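Thiosulfate reductase (Thermus thermophilus, PDB 2VPZ) probably reduces sulfur compounds such as thiosulfate or polysulfide, using a molybdenum–bis(MGD) centre and a [4Fe-4S] cluster. Local coordinates at residues Pro237-Thr241 with Ala686-Lys690. Residues are numbered along the deposited sequence; the frame is centred on the assembly and turned at random.
Sequences PRFST and ARIRK. With MGD (2-amino-5,6-dimercapto-7-methyl-3,7,8a,9-tetrahydro-8-oxa-1,3,9,10-tetraaza-anthracen-4-one guanosine dinucleotide), chain I.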
loop_
_atom_site.group_PDB
_atom_site.type_symbol
_atom_site.label_atom_id
_atom_site.label_comp_id
_atom_site.label_asym_id
_atom_site.label_seq_id
_atom_site.Cartn_x
_atom_site.Cartn_y
_atom_site.Cartn_z
ATOM N N PRO A 237 20.828 1.004 -23.406
ATOM C CA PRO A 237 19.790 0.311 -24.194
ATOM C C PRO A 237 19.057 -0.752 -23.323
ATOM O O PRO A 237 18.091 -1.375 -23.769
ATOM C CB PRO A 237 20.556 -0.316 -25.367
ATOM C CG PRO A 237 21.985 -0.441 -24.866
ATOM C CD PRO A 237 22.166 0.780 -23.974
ATOM N N ARG A 238 19.530 -0.926 -22.080
ATOM C CA ARG A 238 18.983 -1.934 -21.132
ATOM C C ARG A 238 18.463 -1.278 -19.811
ATOM O O ARG A 238 19.140 -0.415 -19.248
ATOM C CB ARG A 238 20.074 -2.984 -20.789
ATOM C CG ARG A 238 19.577 -4.374 -20.276
ATOM C CD ARG A 238 20.730 -5.213 -19.676
ATOM N NE ARG A 238 21.664 -4.395 -18.902
ATOM C CZ ARG A 238 21.806 -4.428 -17.571
ATOM N NH1 ARG A 238 21.065 -5.255 -16.847
ATOM N NH2 ARG A 238 22.681 -3.625 -16.956
ATOM N N PHE A 239 17.274 -1.671 -19.332
ATOM C CA PHE A 239 16.687 -1.152 -18.070
ATOM C C PHE A 239 17.363 -1.878 -16.886
ATOM O O PHE A 239 16.797 -2.828 -16.309
ATOM C CB PHE A 239 15.152 -1.341 -17.967
ATOM C CG PHE A 239 14.489 -0.546 -16.811
ATOM C CD1 PHE A 239 14.189 0.810 -16.965
ATOM C CD2 PHE A 239 14.120 -1.165 -15.613
ATOM C CE1 PHE A 239 13.553 1.557 -15.952
ATOM C CE2 PHE A 239 13.474 -0.435 -14.563
ATOM C CZ PHE A 239 13.205 0.929 -14.751
ATOM N N SER A 240 18.556 -1.408 -16.524
ATOM C CA SER A 240 19.393 -1.953 -15.439
ATOM C C SER A 240 18.924 -1.649 -14.000
ATOM O O SER A 240 17.843 -1.064 -13.786
ATOM C CB SER A 240 20.837 -1.447 -15.565
ATOM O OG SER A 240 20.987 -0.120 -15.051
ATOM N N THR A 241 19.741 -2.026 -13.019
ATOM C CA THR A 241 19.441 -1.784 -11.611
ATOM C C THR A 241 19.452 -0.272 -11.334
ATOM O O THR A 241 18.526 0.257 -10.689
ATOM C CB THR A 241 20.445 -2.481 -10.623
ATOM O OG1 THR A 241 20.366 -3.902 -10.738
ATOM C CG2 THR A 241 20.136 -2.037 -9.167
ATOM N N ALA A 686 10.998 -8.152 -20.419
ATOM C CA ALA A 686 11.316 -6.853 -20.969
ATOM C C ALA A 686 11.918 -5.806 -20.028
ATOM O O ALA A 686 11.354 -5.484 -18.967
ATOM C CB ALA A 686 10.102 -6.248 -21.701
ATOM N N ARG A 687 13.077 -5.290 -20.448
ATOM C CA ARG A 687 13.921 -4.283 -19.814
ATOM C C ARG A 687 15.041 -4.096 -20.840
ATOM O O ARG A 687 16.135 -3.669 -20.490
ATOM C CB ARG A 687 14.578 -4.762 -18.514
ATOM C CG ARG A 687 13.677 -5.118 -17.342
ATOM C CD ARG A 687 14.329 -4.682 -16.002
ATOM N NE ARG A 687 14.683 -5.754 -15.084
ATOM C CZ ARG A 687 15.756 -5.762 -14.297
ATOM N NH1 ARG A 687 16.602 -4.742 -14.320
ATOM N NH2 ARG A 687 15.986 -6.787 -13.462
ATOM N N ILE A 688 14.785 -4.457 -22.093
ATOM C CA ILE A 688 15.797 -4.327 -23.147
ATOM C C ILE A 688 15.192 -4.045 -24.534
ATOM O O ILE A 688 14.064 -4.471 -24.824
ATOM C CB ILE A 688 16.724 -5.645 -23.210
ATOM C CG1 ILE A 688 17.990 -5.405 -24.031
ATOM C CG2 ILE A 688 15.896 -6.847 -23.742
ATOM C CD1 ILE A 688 19.307 -6.050 -23.455
ATOM N N ARG A 689 15.911 -3.292 -25.365
ATOM C CA ARG A 689 15.483 -2.984 -26.745
ATOM C C ARG A 689 15.456 -4.331 -27.555
ATOM O O ARG A 689 16.005 -5.342 -27.089
ATOM C CB ARG A 689 16.435 -1.964 -27.404
ATOM C CG ARG A 689 16.580 -0.622 -26.640
ATOM C CD ARG A 689 17.583 0.351 -27.301
ATOM N NE ARG A 689 17.601 0.248 -28.764
ATOM C CZ ARG A 689 17.067 1.105 -29.625
ATOM N NH1 ARG A 689 16.441 2.191 -29.197
ATOM N NH2 ARG A 689 17.157 0.883 -30.932
ATOM N N LYS A 690 14.830 -4.348 -28.741
ATOM C CA LYS A 690 14.674 -5.536 -29.604
ATOM C C LYS A 690 15.905 -5.886 -30.483
ATOM O O LYS A 690 15.998 -6.980 -31.068
ATOM C CB LYS A 690 13.414 -5.402 -30.497
ATOM C CG LYS A 690 12.090 -5.260 -29.726
ATOM C CD LYS A 690 10.848 -5.221 -30.628
ATOM C CE LYS A 690 9.562 -4.962 -29.821
ATOM N NZ LYS A 690 8.297 -5.385 -30.515
HETATM P PB MGD I . 29.622 -0.153 -18.472
HETATM O O1B MGD I . 30.179 -0.902 -19.616
HETATM O O2B MGD I . 29.607 1.291 -18.475
HETATM O O3B MGD I . 30.505 -0.849 -17.333
HETATM O O3A MGD I . 31.258 -1.896 -15.139
HETATM P PA MGD I . 30.893 -0.521 -15.818
HETATM O O1A MGD I . 32.118 0.251 -15.666
HETATM O O2A MGD I . 29.769 0.065 -15.105
HETATM O "O5'" MGD I . 28.155 -0.601 -18.204
HETATM C "C5'" MGD I . 27.518 -1.851 -18.473
HETATM C "C4'" MGD I . 26.182 -1.347 -18.992
HETATM O "O4'" MGD I . 26.551 -0.758 -20.229
HETATM C "C3'" MGD I . 25.092 -2.390 -19.356
HETATM O "O3'" MGD I . 23.809 -2.028 -18.784
HETATM C "C2'" MGD I . 24.975 -2.336 -20.900
HETATM O "O2'" MGD I . 23.600 -2.254 -21.256
HETATM C "C1'" MGD I . 25.512 -0.960 -21.204
HETATM N N9 MGD I . 25.750 -0.569 -22.620
HETATM C C8 MGD I . 26.126 -1.396 -23.647
HETATM N N7 MGD I . 26.249 -0.715 -24.821
HETATM C C5 MGD I . 25.922 0.575 -24.551
HETATM C C6 MGD I . 25.760 1.805 -25.354
HETATM O O6 MGD I . 26.062 1.743 -26.550
HETATM N N1 MGD I . 25.394 2.933 -24.748
HETATM C C2 MGD I . 25.083 2.975 -23.424
HETATM N N2 MGD I . 24.701 4.167 -22.842
HETATM N N3 MGD I . 25.197 1.878 -22.613
HETATM C C4 MGD I . 25.602 0.675 -23.105
HETATM C C10 MGD I . 32.442 -2.660 -15.219
HETATM C C11 MGD I . 33.205 -2.302 -13.985
HETATM O O11 MGD I . 32.501 -2.841 -12.856
HETATM C C12 MGD I . 34.721 -2.621 -14.067
HETATM S S12 MGD I . 35.666 -2.101 -15.360
HETATM C C13 MGD I . 35.394 -3.334 -13.095
HETATM S S13 MGD I . 37.082 -3.545 -13.185
HETATM C C14 MGD I . 34.659 -3.915 -11.914
HETATM N N15 MGD I . 34.411 -5.309 -11.953
HETATM C C16 MGD I . 33.380 -5.871 -11.244
HETATM C C17 MGD I . 33.068 -7.343 -11.187
HETATM O O17 MGD I . 33.826 -8.160 -11.781
HETATM N N18 MGD I . 32.018 -7.788 -10.417
HETATM C C19 MGD I . 31.229 -6.866 -9.807
HETATM N N19 MGD I . 30.184 -7.330 -9.150
HETATM N N20 MGD I . 31.389 -5.500 -9.824
HETATM C C21 MGD I . 32.471 -4.996 -10.493
HETATM N N22 MGD I . 32.704 -3.697 -10.588
HETATM C C23 MGD I . 33.397 -3.107 -11.685
HETATM O O HOH W 1 18.805 -5.725 -12.184
#
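At F239 and R687 the two segments pass in nearly opposite directions, the N of F239 giving a straight, short bond (2.6 Å) to the O of R687, while R689 N adds a weak one to P237 O (3.3 Å); R238 and I688 sit between as a single antiparallel beta bridge. The bridge ties the loop after strand 231-235, in the molybdopterin oxidoreductase region, to the loop between strands 676-683 and 692-696 of the dinucleotide-binding domain, beside the guanosine end of one MGD. R687 does most of the work. With its chain bent at chi2 and chi3, its CD comes to the edge of the F239 ring, near CD2, and the guanidinium continues past F239 towards T241, so that NH1 meets F239 O in the carbonyl plane at 2.8 Å. Ring and guanidinium stand almost perpendicular, 85° apart. NH1 also donates to a water that in turn bonds T241 OG1, and NH2 makes a salt bridge to an acidic side chain on the chain of another protein. With an alanine here, F239 O and that acidic group would probably lose their mate, and a gap would open beside the phenyl edge. Across the bridge, I688 CD1 packs on R238 CG (3.6 Å), and R689 lays CD against P237 CB before its guanidinium reaches D691 and E306. R238, with CG anti to the backbone N (chi1 -157°) and a bend at chi3, carries its end away from 686-690 to the cofactor; E212 takes its NH1, and NH2 holds the ribose O3' of MGD at 2.7 Å, in the guanidinium plane.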